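Local coordinates for DPS family protein (Vibrio cholerae O1 biovar El Tor, PDB 3IQ1) that probably binds iron and oxidises it within a hollow shell of twelve subunits, as other Dps proteins of the ferritin superfamily do, at residues 105-110 against 152-157. Numbering follows the deposited sequence.
Sequences SSMQGL and WMLNAW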
# COMPACT_ATOMS: atom_id res chain seq x y z
N SER B 105 8.71 -38.04 -5.78
CA SER B 105 8.78 -38.18 -7.26
C SER B 105 8.73 -36.82 -7.96
O SER B 105 9.45 -36.60 -8.94
CB SER B 105 7.73 -39.10 -7.89
OG SER B 105 6.45 -38.77 -7.57
N SER B 106 7.88 -35.94 -7.46
CA SER B 106 7.72 -34.62 -8.08
C SER B 106 8.95 -33.78 -7.88
O SER B 106 9.47 -33.21 -8.83
CB SER B 106 6.47 -33.94 -7.56
OG SER B 106 5.33 -34.67 -8.01
N MSE B 107 9.45 -33.76 -6.64
CA MSE B 107 10.67 -33.01 -6.30
C MSE B 107 11.89 -33.52 -7.09
O MSE B 107 12.69 -32.74 -7.59
CB MSE B 107 10.94 -33.05 -4.80
CG MSE B 107 9.89 -32.21 -4.02
SE MSE B 107 10.01 -30.31 -4.19
CE MSE B 107 11.59 -30.24 -3.07
N GLN B 108 12.03 -34.84 -7.20
CA GLN B 108 13.12 -35.40 -8.04
C GLN B 108 12.97 -35.02 -9.51
O GLN B 108 13.97 -34.75 -10.21
CB GLN B 108 13.17 -36.92 -7.90
CG GLN B 108 14.43 -37.54 -8.52
CD GLN B 108 15.72 -37.04 -7.89
OE1 GLN B 108 15.89 -37.08 -6.66
NE2 GLN B 108 16.64 -36.55 -8.72
N GLY B 109 11.73 -35.00 -9.98
CA GLY B 109 11.41 -34.53 -11.36
C GLY B 109 11.93 -33.13 -11.59
O GLY B 109 12.55 -32.84 -12.61
N LEU B 110 11.72 -32.30 -10.60
CA LEU B 110 12.19 -30.91 -10.67
C LEU B 110 13.69 -30.89 -10.73
O LEU B 110 14.27 -30.18 -11.57
CB LEU B 110 11.66 -30.10 -9.48
CG LEU B 110 10.15 -29.77 -9.53
CD1 LEU B 110 9.82 -28.93 -8.31
CD2 LEU B 110 9.75 -28.96 -10.79
N TRP B 152 20.01 -26.44 -5.12
CA TRP B 152 20.47 -26.65 -3.75
C TRP B 152 19.29 -26.92 -2.79
O TRP B 152 19.26 -27.94 -2.09
CB TRP B 152 21.35 -25.48 -3.27
CG TRP B 152 21.28 -25.30 -1.76
CD1 TRP B 152 21.61 -26.23 -0.81
CD2 TRP B 152 20.76 -24.18 -1.05
NE1 TRP B 152 21.30 -25.77 0.42
CE2 TRP B 152 20.80 -24.51 0.33
CE3 TRP B 152 20.28 -22.92 -1.42
CZ2 TRP B 152 20.39 -23.65 1.30
CZ3 TRP B 152 19.87 -22.05 -0.44
CH2 TRP B 152 19.92 -22.43 0.93
N MSE B 153 18.29 -26.07 -2.83
CA MSE B 153 17.14 -26.21 -1.94
C MSE B 153 16.34 -27.50 -2.16
O MSE B 153 15.95 -28.16 -1.20
CB MSE B 153 16.25 -24.98 -2.05
CG MSE B 153 16.94 -23.70 -1.76
SE MSE B 153 15.67 -22.21 -1.82
CE MSE B 153 15.29 -22.29 -3.59
N LEU B 154 16.03 -27.81 -3.42
CA LEU B 154 15.29 -29.01 -3.74
C LEU B 154 16.05 -30.24 -3.24
O LEU B 154 15.47 -31.16 -2.64
CB LEU B 154 15.12 -29.10 -5.25
CG LEU B 154 14.27 -28.02 -5.90
CD1 LEU B 154 14.27 -28.21 -7.44
CD2 LEU B 154 12.84 -27.98 -5.35
N ASN B 155 17.34 -30.30 -3.52
CA ASN B 155 18.19 -31.44 -3.04
C ASN B 155 18.28 -31.50 -1.51
O ASN B 155 18.32 -32.59 -0.94
CB ASN B 155 19.59 -31.36 -3.63
CG ASN B 155 19.68 -32.03 -4.98
OD1 ASN B 155 19.54 -33.29 -5.13
ND2 ASN B 155 19.93 -31.22 -6.00
N ALA B 156 18.24 -30.34 -0.86
CA ALA B 156 18.23 -30.29 0.62
C ALA B 156 16.97 -30.98 1.13
O ALA B 156 17.05 -31.78 2.05
CB ALA B 156 18.36 -28.80 1.18
N TRP B 157 15.82 -30.67 0.54
CA TRP B 157 14.54 -31.24 0.93
C TRP B 157 14.57 -32.76 0.78
O TRP B 157 14.03 -33.52 1.61
CB TRP B 157 13.43 -30.64 0.07
CG TRP B 157 12.05 -31.02 0.49
CD1 TRP B 157 11.21 -30.28 1.26
CD2 TRP B 157 11.31 -32.18 0.08
NE1 TRP B 157 10.01 -30.93 1.39
CE2 TRP B 157 10.03 -32.09 0.68
CE3 TRP B 157 11.60 -33.30 -0.71
CZ2 TRP B 157 9.06 -33.06 0.49
CZ3 TRP B 157 10.63 -34.27 -0.88
CH2 TRP B 157 9.37 -34.15 -0.29
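Met107, present as selenomethionine, lies folded over one face of the Trp157 indole, its CG 4.0 Å from the centroid of the six-membered ring in a CH-pi contact. SE stands farther off above the same face, 5.0 Å from that centroid, so the Met-aromatic contact is the looser of the two. Bends at chi2 (-71°) and chi3 (-74°) bring CE back down over the rim of that face, 3.7 Å from Trp157 CB, and an unbranched, flexible chain suits such a fit. The same methyl presses on the neighbouring leucine, with Met107 CE 3.4 Å from Leu154 CD2, a tight contact. Leu154 divides its branches: CD2 meets the methionine, while CD1 rests 3.8 Å from Leu110 CB, a turn beyond Met107. Trp157 offers a broad apolar face, while its one polar atom, NE1, hydrogen-bonds to Glu51 OE1; its ring also meets Phe50 of a second subunit. No hydrogen bond joins the two segments, which run nearly antiparallel at 150° with axes 9.7 Å apart. This buried contact joins the start of helix 103-131 to the end of helix 134-158 in the ferritin-like four-helix bundle, where Phe56 of helix 49-76 touches Met107 and Leu110, and Tyr40 of helix 13-43 packs on Leu110.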